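Local coordinates for protein arsenite methyltransferase (Chlamydomonas reinhardtii, PDB 5EVJ) that probably methylates trivalent arsenic, presented as its glutathione conjugate, with methyl groups taken from S-adenosylmethionine, at residues A[272-277]-A[330-335]; A[163-168]-A[192-197]. The protein carries 15 engineered substitutions. One frame throughout, in Å; residues are numbered along the deposited sequence.

Contact 1 (A[272-277]-A[330-335]); sequences RLFKVP and ESYLAP. Engineered in segment 330-335: Tyr332 (natural residue Trp).
Phe274 meets three consecutive residues of the loop 330-335, and apolar packing about its ring carries most of the contact. The ring leaves strand 266-274 with CG turned beside the backbone N (chi1 -79°), which carries CE1 and CZ into the loop. There CE1 lies 4.0 Å from Ser331 CB and 4.1 Å from CE1 of Tyr332, while CZ reaches Leu333 CD1 at 4.0 Å. A flat, wholly apolar side chain suits a place where three neighbours meet CE1 and CZ. Replacing this ring by the single methyl of an alanine is likely to open a gap beside Ser331 and Leu333, leaving the CD1 branch of Leu333 and the Tyr332 ring freer to turn. Farther along, Val276 lays CG1 3.7 Å from Glu330 OE1; this is plain van der Waals contact, the carboxylate oxygen finding its polar partners in Ser326 and Gln279.

The polar part lies at the other end. Tyr332, an engineered residue that replaces a tryptophan, brings OH to the edge of the Arg272 guanidinium, near its plane and 3.4 Å from NH2, with ring and guanidinium planes 46° apart. Both groups converge on Glu194, which takes a salt bridge from Arg272 NE and a hydrogen bond with Tyr332 OH; Arg272 NH1 also binds Leu306 O and Tyr304 OH. The guanidinium, with N-H groups pointing in different directions, can serve several acceptors at once.

Within the loop, Leu333 N donates to Ser331 OG (2.9 Å, 162°), and Ala334 N bonds to Ser331 O. Ser331 OG is also hydrogen-bonded to Met327 O of helix 322-329. Serine's small hydroxyl can fold back onto the main chain, giving an ST turn set inside a type I beta turn, here packed against the end of an antiparallel strand of the methyltransferase sheet.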
ATOM      1  N   ARG A 272      -3.921   3.183  -1.923  1.00 18.39           N
ATOM      2  CA  ARG A 272      -4.118   2.036  -2.746  1.00 19.95           C
ATOM      3  C   ARG A 272      -3.912   2.399  -4.208  1.00 23.00           C
ATOM      4  O   ARG A 272      -4.661   3.206  -4.773  1.00 26.18           O
ATOM      5  CB  ARG A 272      -5.493   1.449  -2.516  1.00 17.54           C
ATOM      6  CG  ARG A 272      -5.719   1.158  -1.029  1.00 17.16           C
ATOM      7  CD  ARG A 272      -6.927   0.215  -0.901  1.00 21.52           C
ATOM      8  NE  ARG A 272      -6.615  -1.180  -1.244  1.00 21.79           N
ATOM      9  CZ  ARG A 272      -7.276  -2.262  -0.804  1.00 22.86           C
ATOM     10  NH1 ARG A 272      -8.343  -2.143  -0.033  1.00 19.84           N
ATOM     11  NH2 ARG A 272      -6.848  -3.513  -1.128  1.00 23.17           N
ATOM     12  N   LEU A 273      -2.910   1.763  -4.829  1.00 21.92           N
ATOM     13  CA  LEU A 273      -2.518   2.091  -6.171  1.00 21.38           C
ATOM     14  C   LEU A 273      -2.625   0.820  -7.021  1.00 23.84           C
ATOM     15  O   LEU A 273      -1.663  -0.003  -7.096  1.00 22.46           O
ATOM     16  CB  LEU A 273      -1.120   2.622  -6.152  1.00 20.97           C
ATOM     17  CG  LEU A 273      -0.820   4.120  -6.010  1.00 27.37           C
ATOM     18  CD1 LEU A 273      -1.785   4.885  -5.115  1.00 23.78           C
ATOM     19  CD2 LEU A 273       0.632   4.319  -5.567  1.00 26.12           C
ATOM     20  N   PHE A 274      -3.768   0.675  -7.684  1.00 18.95           N
ATOM     21  CA  PHE A 274      -4.028  -0.514  -8.427  1.00 18.31           C
ATOM     22  C   PHE A 274      -3.529  -0.366  -9.776  1.00 20.53           C
ATOM     23  O   PHE A 274      -3.619   0.762 -10.359  1.00 21.31           O
ATOM     24  CB  PHE A 274      -5.522  -0.782  -8.530  1.00 15.37           C
ATOM     25  CG  PHE A 274      -6.080  -1.376  -7.292  1.00 16.06           C
ATOM     26  CD1 PHE A 274      -6.115  -2.783  -7.124  1.00 15.54           C
ATOM     27  CD2 PHE A 274      -6.537  -0.556  -6.260  1.00 14.05           C
ATOM     28  CE1 PHE A 274      -6.623  -3.346  -5.958  1.00 17.61           C
ATOM     29  CE2 PHE A 274      -7.064  -1.114  -5.112  1.00 15.48           C
ATOM     30  CZ  PHE A 274      -7.128  -2.519  -4.928  1.00 16.33           C
ATOM     31  N   LYS A 275      -3.114  -1.526 -10.323  1.00 18.55           N
ATOM     32  CA  LYS A 275      -2.660  -1.572 -11.689  1.00 17.93           C
ATOM     33  C   LYS A 275      -3.604  -2.429 -12.539  1.00 15.88           C
ATOM     34  O   LYS A 275      -3.644  -3.612 -12.410  1.00 16.22           O
ATOM     35  CB  LYS A 275      -1.197  -2.066 -11.734  1.00 16.77           C
ATOM     36  CG  LYS A 275      -0.745  -2.402 -13.140  1.00 16.23           C
ATOM     37  CD  LYS A 275       0.766  -2.605 -13.263  1.00 16.79           C
ATOM     38  CE  LYS A 275       1.215  -3.180 -14.664  1.00 17.71           C
ATOM     39  NZ  LYS A 275       2.748  -3.411 -14.664  1.00 18.42           N
ATOM     40  N   VAL A 276      -4.326  -1.831 -13.439  1.00 16.95           N
ATOM     41  CA  VAL A 276      -5.212  -2.635 -14.300  1.00 20.03           C
ATOM     42  C   VAL A 276      -5.105  -2.051 -15.685  1.00 20.25           C
ATOM     43  O   VAL A 276      -5.908  -1.202 -16.094  1.00 24.67           O
ATOM     44  CB  VAL A 276      -6.677  -2.674 -13.768  1.00 18.25           C
ATOM     45  CG1 VAL A 276      -7.464  -3.661 -14.583  1.00 19.83           C
ATOM     46  CG2 VAL A 276      -6.710  -3.017 -12.279  1.00 16.64           C
ATOM     47  N   PRO A 277      -4.068  -2.455 -16.400  1.00 21.90           N
ATOM     48  CA  PRO A 277      -3.690  -1.728 -17.627  1.00 24.89           C
ATOM     49  C   PRO A 277      -4.844  -1.496 -18.569  1.00 23.41           C
ATOM     50  O   PRO A 277      -5.602  -2.408 -18.878  1.00 24.63           O
ATOM     51  CB  PRO A 277      -2.595  -2.648 -18.277  1.00 24.43           C
ATOM     52  CG  PRO A 277      -1.959  -3.323 -17.070  1.00 23.96           C
ATOM     53  CD  PRO A 277      -3.152  -3.588 -16.127  1.00 24.98           C
ATOM     54  N   GLU A 330     -11.295  -7.088 -11.098  1.00 20.97           N
ATOM     55  CA  GLU A 330     -10.368  -7.368 -12.237  1.00 23.89           C
ATOM     56  C   GLU A 330      -8.991  -7.412 -11.655  1.00 21.99           C
ATOM     57  O   GLU A 330      -8.058  -7.545 -12.365  1.00 24.31           O
ATOM     58  CB  GLU A 330     -10.396  -6.254 -13.339  1.00 24.95           C
ATOM     59  CG  GLU A 330     -11.544  -6.326 -14.386  1.00 28.56           C
ATOM     60  CD  GLU A 330     -11.950  -4.928 -14.958  1.00 31.78           C
ATOM     61  OE1 GLU A 330     -11.055  -4.157 -15.323  1.00 29.62           O
ATOM     62  OE2 GLU A 330     -13.169  -4.546 -15.017  1.00 33.22           O
ATOM     63  N   SER A 331      -8.888  -7.247 -10.350  1.00 20.24           N
ATOM     64  CA  SER A 331      -7.660  -7.344  -9.616  1.00 19.35           C
ATOM     65  C   SER A 331      -7.536  -8.695  -8.901  1.00 19.77           C
ATOM     66  O   SER A 331      -8.301  -9.640  -9.139  1.00 20.44           O
ATOM     67  CB  SER A 331      -7.670  -6.279  -8.541  1.00 17.64           C
ATOM     68  OG  SER A 331      -8.624  -6.629  -7.482  1.00 19.81           O
ATOM     69  N   TYR A 332      -6.600  -8.750  -7.967  1.00 19.75           N
ATOM     70  CA  TYR A 332      -6.358  -9.968  -7.196  1.00 20.86           C
ATOM     71  C   TYR A 332      -7.494 -10.200  -6.245  1.00 21.12           C
ATOM     72  O   TYR A 332      -7.589 -11.277  -5.661  1.00 21.37           O
ATOM     73  CB  TYR A 332      -5.067  -9.870  -6.391  1.00 18.58           C
ATOM     74  CG  TYR A 332      -5.074  -8.843  -5.282  1.00 21.85           C
ATOM     75  CD1 TYR A 332      -4.706  -7.497  -5.523  1.00 20.87           C
ATOM     76  CD2 TYR A 332      -5.372  -9.214  -3.959  1.00 19.03           C
ATOM     77  CE1 TYR A 332      -4.648  -6.569  -4.494  1.00 17.31           C
ATOM     78  CE2 TYR A 332      -5.332  -8.309  -2.973  1.00 19.21           C
ATOM     79  CZ  TYR A 332      -4.988  -6.973  -3.240  1.00 18.68           C
ATOM     80  OH  TYR A 332      -4.953  -6.091  -2.174  1.00 16.99           O
ATOM     81  N   LEU A 333      -8.351  -9.194  -6.074  1.00 20.61           N
ATOM     82  CA  LEU A 333      -9.439  -9.299  -5.101  1.00 20.27           C
ATOM     83  C   LEU A 333     -10.619  -9.945  -5.791  1.00 19.35           C
ATOM     84  O   LEU A 333     -11.578 -10.257  -5.131  1.00 23.13           O
ATOM     85  CB  LEU A 333      -9.894  -7.928  -4.623  1.00 17.81           C
ATOM     86  CG  LEU A 333      -8.989  -7.064  -3.779  1.00 18.21           C
ATOM     87  CD1 LEU A 333      -9.469  -5.599  -3.733  1.00 16.28           C
ATOM     88  CD2 LEU A 333      -8.824  -7.685  -2.367  1.00 18.29           C
ATOM     89  N   ALA A 334     -10.568 -10.119  -7.107  1.00 16.22           N
ATOM     90  CA  ALA A 334     -11.735 -10.476  -7.869  1.00 15.47           C
ATOM     91  C   ALA A 334     -12.499 -11.768  -7.506  1.00 18.45           C
ATOM     92  O   ALA A 334     -13.756 -11.829  -7.769  1.00 19.85           O
ATOM     93  CB  ALA A 334     -11.430 -10.527  -9.339  1.00 13.72           C
ATOM     94  N   PRO A 335     -11.773 -12.816  -7.062  1.00 17.53           N
ATOM     95  CA  PRO A 335     -12.498 -14.050  -6.713  1.00 21.67           C
ATOM     96  C   PRO A 335     -13.589 -13.783  -5.616  1.00 23.15           C
ATOM     97  O   PRO A 335     -14.497 -14.589  -5.449  1.00 24.87           O
ATOM     98  CB  PRO A 335     -11.408 -14.958  -6.110  1.00 18.72           C
ATOM     99  CG  PRO A 335     -10.121 -14.449  -6.741  1.00 18.63           C
ATOM    100  CD  PRO A 335     -10.313 -12.952  -6.816  1.00 18.29           C
TER

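Contact 2 (A[163-168]-A[192-197]); sequences FDLVIS and GGEMHF
Leu165 to Ser168 runs beside Glu194 to Phe197 as neighbouring parallel strands in the seven-stranded sheet of a Rossmann-like, S-adenosylmethionine-dependent methyltransferase fold. Helix 178-188 lies between them in sequence, making a beta-alpha-beta crossover; the strand axes are 9° apart.

Three backbone bonds join the pair. Asp164 O accepts from Glu194 N, Glu194 O accepts from Val166 N at 2.9 Å, and Val166 O receives His196 N at 2.8 Å. CA-H...O contacts lie among them, as from Leu165 CA to Glu194 O.

Side chains also touch on both faces of the sheet. Leu165 and Glu194 share one, where the leucine's CD1 touches CB of the acid at 3.8 Å; with CG anti to the backbone N (chi1 -178°), the extended acid carries its carboxylate on to Arg272 and Tyr332. On the other face Val166 CB lies 4.3 Å from Met195 CG, and helix 178-188 packs there, both side chains touching Ala185: a branched residue suits a strand, and a flexible thioether fits between strand and helix.

Glycine suits position 193 because a CB there would collide with Asp164 O, which approaches its CA to 3.1 Å. Farther along this segment, Met195 CE sits 3.8 Å above the plane of the Phe197 ring, over its centre.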
ATOM      1  N   PHE A 163       5.339  -9.379  -9.169  1.00 23.74           N
ATOM      2  CA  PHE A 163       4.746  -9.251  -7.836  1.00 22.00           C
ATOM      3  C   PHE A 163       3.268  -8.898  -7.922  1.00 22.31           C
ATOM      4  O   PHE A 163       2.834  -8.126  -8.817  1.00 23.22           O
ATOM      5  CB  PHE A 163       5.469  -8.190  -7.018  1.00 20.63           C
ATOM      6  CG  PHE A 163       6.834  -8.623  -6.577  1.00 24.00           C
ATOM      7  CD1 PHE A 163       6.987  -9.465  -5.494  1.00 24.15           C
ATOM      8  CD2 PHE A 163       7.972  -8.202  -7.262  1.00 23.57           C
ATOM      9  CE1 PHE A 163       8.232  -9.881  -5.067  1.00 24.38           C
ATOM     10  CE2 PHE A 163       9.218  -8.646  -6.860  1.00 28.28           C
ATOM     11  CZ  PHE A 163       9.343  -9.469  -5.728  1.00 26.22           C
ATOM     12  N   ASP A 164       2.498  -9.428  -6.997  1.00 19.58           N
ATOM     13  CA  ASP A 164       1.093  -9.069  -6.955  1.00 20.83           C
ATOM     14  C   ASP A 164       0.833  -7.821  -6.130  1.00 20.64           C
ATOM     15  O   ASP A 164      -0.074  -7.099  -6.475  1.00 19.48           O
ATOM     16  CB  ASP A 164       0.301 -10.215  -6.382  1.00 20.09           C
ATOM     17  CG  ASP A 164       0.450 -11.479  -7.251  1.00 21.83           C
ATOM     18  OD1 ASP A 164       0.063 -11.446  -8.452  1.00 17.96           O
ATOM     19  OD2 ASP A 164       0.948 -12.473  -6.694  1.00 20.41           O
ATOM     20  N   LEU A 165       1.638  -7.587  -5.067  1.00 19.40           N
ATOM     21  CA  LEU A 165       1.474  -6.485  -4.162  1.00 19.14           C
ATOM     22  C   LEU A 165       2.825  -5.911  -4.001  1.00 23.43           C
ATOM     23  O   LEU A 165       3.841  -6.678  -3.867  1.00 22.51           O
ATOM     24  CB  LEU A 165       1.047  -6.916  -2.724  1.00 19.83           C
ATOM     25  CG  LEU A 165      -0.435  -7.141  -2.445  1.00 21.71           C
ATOM     26  CD1 LEU A 165      -1.247  -5.873  -2.678  1.00 18.45           C
ATOM     27  CD2 LEU A 165      -1.029  -8.259  -3.347  1.00 21.71           C
ATOM     28  N   VAL A 166       2.861  -4.569  -3.905  1.00 22.85           N
ATOM     29  CA  VAL A 166       4.061  -3.880  -3.463  1.00 21.86           C
ATOM     30  C   VAL A 166       3.631  -3.117  -2.261  1.00 22.11           C
ATOM     31  O   VAL A 166       2.634  -2.418  -2.321  1.00 25.81           O
ATOM     32  CB  VAL A 166       4.686  -2.967  -4.575  1.00 22.01           C
ATOM     33  CG1 VAL A 166       5.804  -2.146  -4.010  1.00 20.97           C
ATOM     34  CG2 VAL A 166       5.271  -3.818  -5.702  1.00 23.12           C
ATOM     35  N   ILE A 167       4.359  -3.253  -1.149  1.00 22.95           N
ATOM     36  CA  ILE A 167       4.022  -2.586   0.113  1.00 22.96           C
ATOM     37  C   ILE A 167       5.232  -1.826   0.670  1.00 24.17           C
ATOM     38  O   ILE A 167       6.404  -2.142   0.333  1.00 19.34           O
ATOM     39  CB  ILE A 167       3.424  -3.520   1.226  1.00 23.39           C
ATOM     40  CG1 ILE A 167       4.542  -4.261   1.971  1.00 25.37           C
ATOM     41  CG2 ILE A 167       2.248  -4.382   0.698  1.00 20.08           C
ATOM     42  CD1 ILE A 167       4.052  -5.384   2.910  1.00 26.51           C
ATOM     43  N   SER A 168       4.932  -0.835   1.532  1.00 23.87           N
ATOM     44  CA  SER A 168       5.935   0.077   2.026  1.00 25.85           C
ATOM     45  C   SER A 168       5.420   0.756   3.253  1.00 28.93           C
ATOM     46  O   SER A 168       4.229   0.970   3.400  1.00 24.72           O
ATOM     47  CB  SER A 168       6.249   1.161   0.999  1.00 28.74           C
ATOM     48  OG  SER A 168       7.520   1.725   1.267  1.00 32.92           O
ATOM     49  N   GLY A 192      -3.516  -6.359 -12.446  1.00 20.16           N
ATOM     50  CA  GLY A 192      -4.492  -6.624 -11.373  1.00 18.55           C
ATOM     51  C   GLY A 192      -3.856  -6.568 -10.004  1.00 18.61           C
ATOM     52  O   GLY A 192      -4.545  -6.764  -8.959  1.00 18.43           O
ATOM     53  N   GLY A 193      -2.578  -6.196  -9.972  1.00 17.15           N
ATOM     54  CA  GLY A 193      -1.884  -5.995  -8.684  1.00 17.06           C
ATOM     55  C   GLY A 193      -2.067  -4.621  -8.093  1.00 18.69           C
ATOM     56  O   GLY A 193      -2.684  -3.744  -8.681  1.00 21.56           O
ATOM     57  N   GLU A 194      -1.458  -4.400  -6.945  1.00 19.31           N
ATOM     58  CA  GLU A 194      -1.641  -3.207  -6.228  1.00 18.16           C
ATOM     59  C   GLU A 194      -0.335  -2.788  -5.483  1.00 18.89           C
ATOM     60  O   GLU A 194       0.330  -3.619  -4.855  1.00 19.05           O
ATOM     61  CB  GLU A 194      -2.761  -3.434  -5.191  1.00 18.07           C
ATOM     62  CG  GLU A 194      -3.109  -2.202  -4.372  1.00 18.00           C
ATOM     63  CD  GLU A 194      -3.928  -2.476  -3.102  1.00 21.53           C
ATOM     64  OE1 GLU A 194      -4.448  -3.601  -2.901  1.00 20.96           O
ATOM     65  OE2 GLU A 194      -4.093  -1.532  -2.275  1.00 22.55           O
ATOM     66  N   MET A 195      -0.042  -1.492  -5.488  1.00 18.40           N
ATOM     67  CA  MET A 195       0.844  -0.919  -4.507  1.00 19.91           C
ATOM     68  C   MET A 195       0.001  -0.396  -3.371  1.00 19.04           C
ATOM     69  O   MET A 195      -0.829   0.428  -3.574  1.00 22.98           O
ATOM     70  CB  MET A 195       1.681   0.198  -5.089  1.00 21.80           C
ATOM     71  CG  MET A 195       2.651   0.771  -4.043  1.00 23.31           C
ATOM     72  SD  MET A 195       3.876   1.826  -4.882  1.00 27.86           S
ATOM     73  CE  MET A 195       4.789   2.342  -3.411  1.00 18.61           C
ATOM     74  N   HIS A 196       0.238  -0.888  -2.168  1.00 19.07           N
ATOM     75  CA  HIS A 196      -0.542  -0.640  -0.995  1.00 19.41           C
ATOM     76  C   HIS A 196       0.475  -0.214   0.081  1.00 23.17           C
ATOM     77  O   HIS A 196       1.260  -1.025   0.556  1.00 26.54           O
ATOM     78  CB  HIS A 196      -1.216  -1.901  -0.574  1.00 17.22           C
ATOM     79  CG  HIS A 196      -2.263  -1.739   0.468  1.00 20.61           C
ATOM     80  ND1 HIS A 196      -1.964  -1.599   1.815  1.00 24.12           N
ATOM     81  CD2 HIS A 196      -3.611  -1.834   0.398  1.00 20.19           C
ATOM     82  CE1 HIS A 196      -3.079  -1.564   2.518  1.00 20.30           C
ATOM     83  NE2 HIS A 196      -4.090  -1.648   1.678  1.00 21.91           N
ATOM     84  N   PHE A 197       0.427   1.030   0.517  1.00 22.71           N
ATOM     85  CA  PHE A 197       1.514   1.560   1.355  1.00 24.74           C
ATOM     86  C   PHE A 197       1.076   2.761   2.201  1.00 26.18           C
ATOM     87  O   PHE A 197       0.082   3.436   1.875  1.00 26.69           O
ATOM     88  CB  PHE A 197       2.691   1.906   0.441  1.00 23.64           C
ATOM     89  CG  PHE A 197       2.566   3.195  -0.270  1.00 20.85           C
ATOM     90  CD1 PHE A 197       1.668   3.365  -1.312  1.00 21.11           C
ATOM     91  CD2 PHE A 197       3.417   4.245   0.074  1.00 21.31           C
ATOM     92  CE1 PHE A 197       1.584   4.583  -2.017  1.00 18.54           C
ATOM     93  CE2 PHE A 197       3.385   5.434  -0.596  1.00 18.57           C
ATOM     94  CZ  PHE A 197       2.442   5.620  -1.635  1.00 22.84           C
TER

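Strand 193-202 joins the two contacts: it pairs in parallel with strand 163-169 in contact 2 and antiparallel with strand 266-274, which supplies one side of contact 1. Their centres lie 9 Å apart. Leu273 O and Met195 N, 2.7 Å apart, probably form a backbone hydrogen bond across that second seam, and Glu194 OE1 probably bonds to Tyr332 OH at 2.6 Å. The buried carboxylate thereby ties loop 330-335 to the sheet. Ser331 CB also packs on Gly192 O. In contact 2, Ile167 lies near, without touching, Gly93, Gly95 and Ala98, a glycine-rich sequence that resembles the Rossmann-type cofactor loop and so may mark the S-adenosylmethionine site.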